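Long-range contact in cell division control protein 45 cdc45 putative (PDB 6CC2), which probably acts in chromosomal DNA replication as the Cdc45 component of the eukaryotic replicative helicase, as its relatives do: residues 259-271 with 299-313. Numbering follows the deposited sequence.
Sequences LMLLRHWTLYDSL and MGIPLSQAQQSYKTM. With EDO (1,2-ethanediol), chain K.
The branch of L262 sits over one face of the Y310 ring, a CH-pi contact: its CG stands 3.8 Å from the ring centroid, 4° off the normal, both methyls over the same face. With CG anti to the backbone N, the Y310 torsion (chi1 -173°) carries the ring back across L262, and its edge meets L267 CB. Beside this CH-pi contact, Y310 N donates an almost straight 2.9 Å bond to W265 O. A306 O accepts from Y268 N at 2.9 Å. The Y268 ring takes Q307 over one face, NE2 3.4 Å above its centre, the amide plane 85° from the ring; L303 CD2 touches obliquely. Deeper in, L267 CD2 meets I301 CD1 tip to tip at 3.8 Å, near the selenomethionine methyls of M299 and M313. One water donates to R263 O and W265 O and accepts from S309 OG; another joins L267 N to Q308 O. T266 OG1, at the N-cap, accepts from D269 N at 3.1 Å. Y268 OH bonds D293 of helix 288-298; R263 bonds S351 O through NE and makes salt bridges with D256 and D356. The contact seats the start of helix 267-273 against helix 303-306 and the loop after it, with F321 of helix 315-331 on L267.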
loop_
_atom_site.group_PDB
_atom_site.type_symbol
_atom_site.label_atom_id
_atom_site.label_comp_id
_atom_site.label_asym_id
_atom_site.label_seq_id
_atom_site.Cartn_x
_atom_site.Cartn_y
_atom_site.Cartn_z
ATOM N N LEU A 259 -6.978 8.124 13.299
ATOM C CA LEU A 259 -5.923 7.400 14.019
ATOM C C LEU A 259 -6.023 5.926 13.647
ATOM O O LEU A 259 -7.122 5.366 13.547
ATOM C CB LEU A 259 -6.064 7.581 15.523
ATOM C CG LEU A 259 -5.886 9.005 16.048
ATOM C CD1 LEU A 259 -6.131 9.018 17.548
ATOM C CD2 LEU A 259 -4.483 9.535 15.729
HETATM N N MSE A 260 -4.877 5.315 13.405
HETATM C CA MSE A 260 -4.833 3.955 12.862
HETATM C C MSE A 260 -5.563 2.938 13.709
HETATM O O MSE A 260 -5.193 2.699 14.882
HETATM C CB MSE A 260 -3.334 3.512 12.725
HETATM C CG MSE A 260 -3.196 2.059 12.349
HETATM SE SE MSE A 260 -1.302 1.597 12.068
HETATM C CE MSE A 260 -0.509 2.241 13.665
ATOM N N LEU A 261 -6.612 2.338 13.139
ATOM C CA LEU A 261 -7.365 1.253 13.749
ATOM C C LEU A 261 -7.917 1.598 15.134
ATOM O O LEU A 261 -8.143 0.711 15.946
ATOM C CB LEU A 261 -6.512 -0.023 13.824
ATOM C CG LEU A 261 -6.233 -0.665 12.468
ATOM C CD1 LEU A 261 -5.323 -1.885 12.662
ATOM C CD2 LEU A 261 -7.505 -1.089 11.776
ATOM N N LEU A 262 -8.177 2.884 15.385
ATOM C CA LEU A 262 -8.616 3.332 16.703
ATOM C C LEU A 262 -9.775 2.495 17.251
ATOM O O LEU A 262 -9.731 2.040 18.391
ATOM C CB LEU A 262 -9.002 4.805 16.622
ATOM C CG LEU A 262 -9.545 5.479 17.897
ATOM C CD1 LEU A 262 -8.496 5.451 18.989
ATOM C CD2 LEU A 262 -10.016 6.899 17.625
ATOM N N ARG A 263 -10.843 2.318 16.475
ATOM C CA ARG A 263 -12.000 1.594 16.968
ATOM C C ARG A 263 -11.682 0.147 17.298
ATOM O O ARG A 263 -12.410 -0.476 18.066
ATOM C CB ARG A 263 -13.139 1.674 15.950
ATOM C CG ARG A 263 -13.855 3.013 15.921
ATOM C CD ARG A 263 -14.976 3.039 14.861
ATOM N NE ARG A 263 -14.388 2.882 13.528
ATOM C CZ ARG A 263 -13.819 3.870 12.849
ATOM N NH1 ARG A 263 -13.789 5.105 13.331
ATOM N NH2 ARG A 263 -13.282 3.620 11.667
ATOM N N HIS A 264 -10.595 -0.393 16.755
ATOM C CA HIS A 264 -10.220 -1.794 16.932
ATOM C C HIS A 264 -8.980 -1.937 17.804
ATOM O O HIS A 264 -8.334 -2.995 17.829
ATOM C CB HIS A 264 -10.033 -2.409 15.548
ATOM C CG HIS A 264 -11.146 -2.036 14.627
ATOM N ND1 HIS A 264 -12.426 -2.532 14.774
ATOM C CD2 HIS A 264 -11.206 -1.140 13.614
ATOM C CE1 HIS A 264 -13.211 -1.972 13.865
ATOM N NE2 HIS A 264 -12.500 -1.107 13.174
ATOM N N TRP A 265 -8.655 -0.897 18.545
ATOM C CA TRP A 265 -7.429 -0.853 19.335
ATOM C C TRP A 265 -7.751 -0.118 20.627
ATOM O O TRP A 265 -8.849 -0.281 21.188
ATOM C CB TRP A 265 -6.328 -0.166 18.536
ATOM C CG TRP A 265 -4.933 -0.534 18.864
ATOM C CD1 TRP A 265 -4.490 -1.268 19.907
ATOM C CD2 TRP A 265 -3.772 -0.210 18.074
ATOM N NE1 TRP A 265 -3.115 -1.415 19.840
ATOM C CE2 TRP A 265 -2.657 -0.759 18.728
ATOM C CE3 TRP A 265 -3.583 0.501 16.893
ATOM C CZ2 TRP A 265 -1.366 -0.631 18.232
ATOM C CZ3 TRP A 265 -2.302 0.629 16.409
ATOM C CH2 TRP A 265 -1.213 0.062 17.074
ATOM N N THR A 266 -6.784 0.658 21.122
ATOM C CA THR A 266 -6.939 1.520 22.289
ATOM C C THR A 266 -6.537 2.933 21.892
ATOM O O THR A 266 -5.736 3.124 20.978
ATOM C CB THR A 266 -6.087 1.093 23.480
ATOM O OG1 THR A 266 -4.690 1.327 23.199
ATOM C CG2 THR A 266 -6.288 -0.390 23.835
ATOM N N LEU A 267 -7.077 3.931 22.599
ATOM C CA LEU A 267 -6.670 5.308 22.326
ATOM C C LEU A 267 -5.168 5.464 22.488
ATOM O O LEU A 267 -4.494 6.060 21.641
ATOM C CB LEU A 267 -7.406 6.261 23.256
ATOM C CG LEU A 267 -6.881 7.703 23.259
ATOM C CD1 LEU A 267 -6.947 8.312 21.875
ATOM C CD2 LEU A 267 -7.657 8.550 24.281
ATOM N N TYR A 268 -4.626 4.914 23.576
ATOM C CA TYR A 268 -3.220 5.083 23.908
ATOM C C TYR A 268 -2.325 4.586 22.788
ATOM O O TYR A 268 -1.438 5.307 22.324
ATOM C CB TYR A 268 -2.931 4.332 25.206
ATOM C CG TYR A 268 -1.569 4.550 25.803
ATOM C CD1 TYR A 268 -1.333 5.596 26.688
ATOM C CD2 TYR A 268 -0.531 3.698 25.502
ATOM C CE1 TYR A 268 -0.096 5.794 27.258
ATOM C CE2 TYR A 268 0.732 3.890 26.065
ATOM C CZ TYR A 268 0.938 4.940 26.937
ATOM O OH TYR A 268 2.174 5.136 27.491
ATOM N N ASP A 269 -2.542 3.350 22.342
ATOM C CA ASP A 269 -1.649 2.757 21.366
ATOM C C ASP A 269 -1.970 3.187 19.945
ATOM O O ASP A 269 -1.058 3.319 19.129
ATOM C CB ASP A 269 -1.699 1.250 21.499
ATOM C CG ASP A 269 -0.707 0.743 22.545
ATOM O OD1 ASP A 269 0.396 1.317 22.621
ATOM O OD2 ASP A 269 -1.042 -0.182 23.295
ATOM N N SER A 270 -3.238 3.458 19.630
ATOM C CA SER A 270 -3.543 3.953 18.290
ATOM C C SER A 270 -2.869 5.294 18.065
ATOM O O SER A 270 -2.243 5.537 17.029
ATOM C CB SER A 270 -5.056 4.049 18.099
ATOM O OG SER A 270 -5.365 4.579 16.819
ATOM N N LEU A 271 -2.980 6.188 19.040
ATOM C CA LEU A 271 -2.357 7.501 18.900
ATOM C C LEU A 271 -0.846 7.396 18.783
ATOM O O LEU A 271 -0.235 8.054 17.939
ATOM C CB LEU A 271 -2.738 8.389 20.088
ATOM C CG LEU A 271 -2.171 9.798 20.111
ATOM C CD1 LEU A 271 -2.533 10.572 18.869
ATOM C CD2 LEU A 271 -2.664 10.522 21.362
HETATM N N MSE A 299 -5.086 15.737 28.464
HETATM C CA MSE A 299 -6.442 15.583 27.948
HETATM C C MSE A 299 -7.440 15.298 29.067
HETATM O O MSE A 299 -8.656 15.307 28.848
HETATM C CB MSE A 299 -6.492 14.461 26.909
HETATM C CG MSE A 299 -5.666 14.754 25.693
HETATM SE SE MSE A 299 -5.967 13.418 24.301
HETATM C CE MSE A 299 -5.347 11.882 25.223
ATOM N N GLY A 300 -6.916 15.055 30.267
ATOM C CA GLY A 300 -7.751 14.691 31.393
ATOM C C GLY A 300 -8.262 13.277 31.352
ATOM O O GLY A 300 -9.301 12.980 31.954
ATOM N N ILE A 301 -7.562 12.386 30.662
ATOM C CA ILE A 301 -7.970 10.992 30.529
ATOM C C ILE A 301 -7.008 10.128 31.337
ATOM O O ILE A 301 -5.804 10.122 31.051
ATOM C CB ILE A 301 -7.990 10.555 29.060
ATOM C CG1 ILE A 301 -8.956 11.436 28.261
ATOM C CG2 ILE A 301 -8.366 9.085 28.938
ATOM C CD1 ILE A 301 -8.875 11.233 26.757
ATOM N N PRO A 302 -7.483 9.366 32.318
ATOM C CA PRO A 302 -6.575 8.465 33.040
ATOM C C PRO A 302 -6.073 7.339 32.141
ATOM O O PRO A 302 -6.718 6.942 31.170
ATOM C CB PRO A 302 -7.433 7.928 34.196
ATOM C CG PRO A 302 -8.840 8.080 33.736
ATOM C CD PRO A 302 -8.866 9.298 32.825
ATOM N N LEU A 303 -4.896 6.813 32.485
ATOM C CA LEU A 303 -4.343 5.718 31.688
ATOM C C LEU A 303 -5.244 4.487 31.718
ATOM O O LEU A 303 -5.286 3.724 30.746
ATOM C CB LEU A 303 -2.946 5.367 32.184
ATOM C CG LEU A 303 -1.841 6.373 31.876
ATOM C CD1 LEU A 303 -0.498 5.801 32.334
ATOM C CD2 LEU A 303 -1.769 6.723 30.398
ATOM N N SER A 304 -5.978 4.277 32.805
ATOM C CA SER A 304 -6.889 3.138 32.873
ATOM C C SER A 304 -7.984 3.237 31.817
ATOM O O SER A 304 -8.510 2.212 31.372
ATOM C CB SER A 304 -7.514 3.047 34.264
ATOM O OG SER A 304 -8.311 4.186 34.517
ATOM N N GLN A 305 -8.349 4.450 31.422
ATOM C CA GLN A 305 -9.306 4.647 30.338
ATOM C C GLN A 305 -8.630 4.638 28.979
ATOM O O GLN A 305 -9.149 4.040 28.031
ATOM C CB GLN A 305 -10.067 5.965 30.540
ATOM C CG GLN A 305 -11.144 5.914 31.642
ATOM C CD GLN A 305 -12.386 5.133 31.216
ATOM O OE1 GLN A 305 -12.863 5.256 30.088
ATOM N NE2 GLN A 305 -12.917 4.328 32.130
ATOM N N ALA A 306 -7.482 5.308 28.855
ATOM C CA ALA A 306 -6.835 5.420 27.556
ATOM C C ALA A 306 -6.301 4.076 27.077
ATOM O O ALA A 306 -6.150 3.863 25.868
ATOM C CB ALA A 306 -5.685 6.429 27.613
ATOM N N GLN A 307 -5.999 3.172 28.003
ATOM C CA GLN A 307 -5.354 1.907 27.658
ATOM C C GLN A 307 -6.313 0.716 27.617
ATOM O O GLN A 307 -5.875 -0.406 27.343
ATOM C CB GLN A 307 -4.221 1.622 28.641
ATOM C CG GLN A 307 -3.060 2.585 28.502
ATOM C CD GLN A 307 -1.937 2.283 29.473
ATOM O OE1 GLN A 307 -2.156 1.651 30.492
ATOM N NE2 GLN A 307 -0.735 2.739 29.150
ATOM N N GLN A 308 -7.593 0.926 27.857
ATOM C CA GLN A 308 -8.546 -0.139 27.575
ATOM C C GLN A 308 -9.049 -0.013 26.144
ATOM O O GLN A 308 -8.788 0.971 25.443
ATOM C CB GLN A 308 -9.699 -0.123 28.558
ATOM C CG GLN A 308 -10.637 1.049 28.419
ATOM C CD GLN A 308 -11.744 0.989 29.460
ATOM O OE1 GLN A 308 -11.591 1.483 30.574
ATOM N NE2 GLN A 308 -12.859 0.356 29.100
ATOM N N SER A 309 -9.745 -1.056 25.681
ATOM C CA SER A 309 -10.300 -1.048 24.332
ATOM C C SER A 309 -11.119 0.223 24.103
ATOM O O SER A 309 -11.906 0.634 24.958
ATOM C CB SER A 309 -11.176 -2.289 24.135
ATOM O OG SER A 309 -12.130 -2.081 23.115
ATOM N N TYR A 310 -10.896 0.866 22.957
ATOM C CA TYR A 310 -11.626 2.089 22.641
ATOM C C TYR A 310 -13.126 1.853 22.637
ATOM O O TYR A 310 -13.905 2.742 23.021
ATOM C CB TYR A 310 -11.152 2.618 21.297
ATOM C CG TYR A 310 -11.710 3.982 20.932
ATOM C CD1 TYR A 310 -11.172 5.134 21.487
ATOM C CD2 TYR A 310 -12.748 4.112 20.041
ATOM C CE1 TYR A 310 -11.660 6.372 21.149
ATOM C CE2 TYR A 310 -13.241 5.349 19.691
ATOM C CZ TYR A 310 -12.695 6.473 20.267
ATOM O OH TYR A 310 -13.193 7.717 19.933
ATOM N N LYS A 311 -13.562 0.653 22.241
ATOM C CA LYS A 311 -14.996 0.384 22.214
ATOM C C LYS A 311 -15.614 0.402 23.608
ATOM O O LYS A 311 -16.801 0.700 23.745
ATOM C CB LYS A 311 -15.273 -0.950 21.530
ATOM C CG LYS A 311 -15.142 -0.855 20.014
ATOM C CD LYS A 311 -15.475 -2.162 19.304
ATOM C CE LYS A 311 -15.368 -1.980 17.787
ATOM N NZ LYS A 311 -15.684 -3.235 17.049
ATOM N N THR A 312 -14.842 0.092 24.649
ATOM C CA THR A 312 -15.387 0.114 25.999
ATOM C C THR A 312 -15.006 1.369 26.781
ATOM O O THR A 312 -15.564 1.596 27.853
ATOM C CB THR A 312 -14.949 -1.132 26.778
ATOM O OG1 THR A 312 -13.527 -1.177 26.880
ATOM C CG2 THR A 312 -15.449 -2.396 26.083
HETATM N N MSE A 313 -14.096 2.185 26.262
HETATM C CA MSE A 313 -13.780 3.477 26.892
HETATM C C MSE A 313 -15.056 4.307 26.924
HETATM O O MSE A 313 -15.847 4.296 25.992
HETATM C CB MSE A 313 -12.661 4.190 26.147
HETATM C CG MSE A 313 -12.059 5.298 26.979
HETATM SE SE MSE A 313 -10.563 6.164 26.165
HETATM C CE MSE A 313 -11.480 7.182 24.773
HETATM C C1 EDO K . -13.492 8.536 16.208
HETATM O O1 EDO K . -14.663 9.257 16.607
HETATM C C2 EDO K . -13.759 7.038 16.320
HETATM O O2 EDO K . -14.926 6.695 15.564
HETATM O O HOH W 1 -11.458 -1.252 20.501
HETATM O O HOH W 2 -12.880 -4.465 16.756
HETATM O O HOH W 3 -9.147 3.485 24.432
#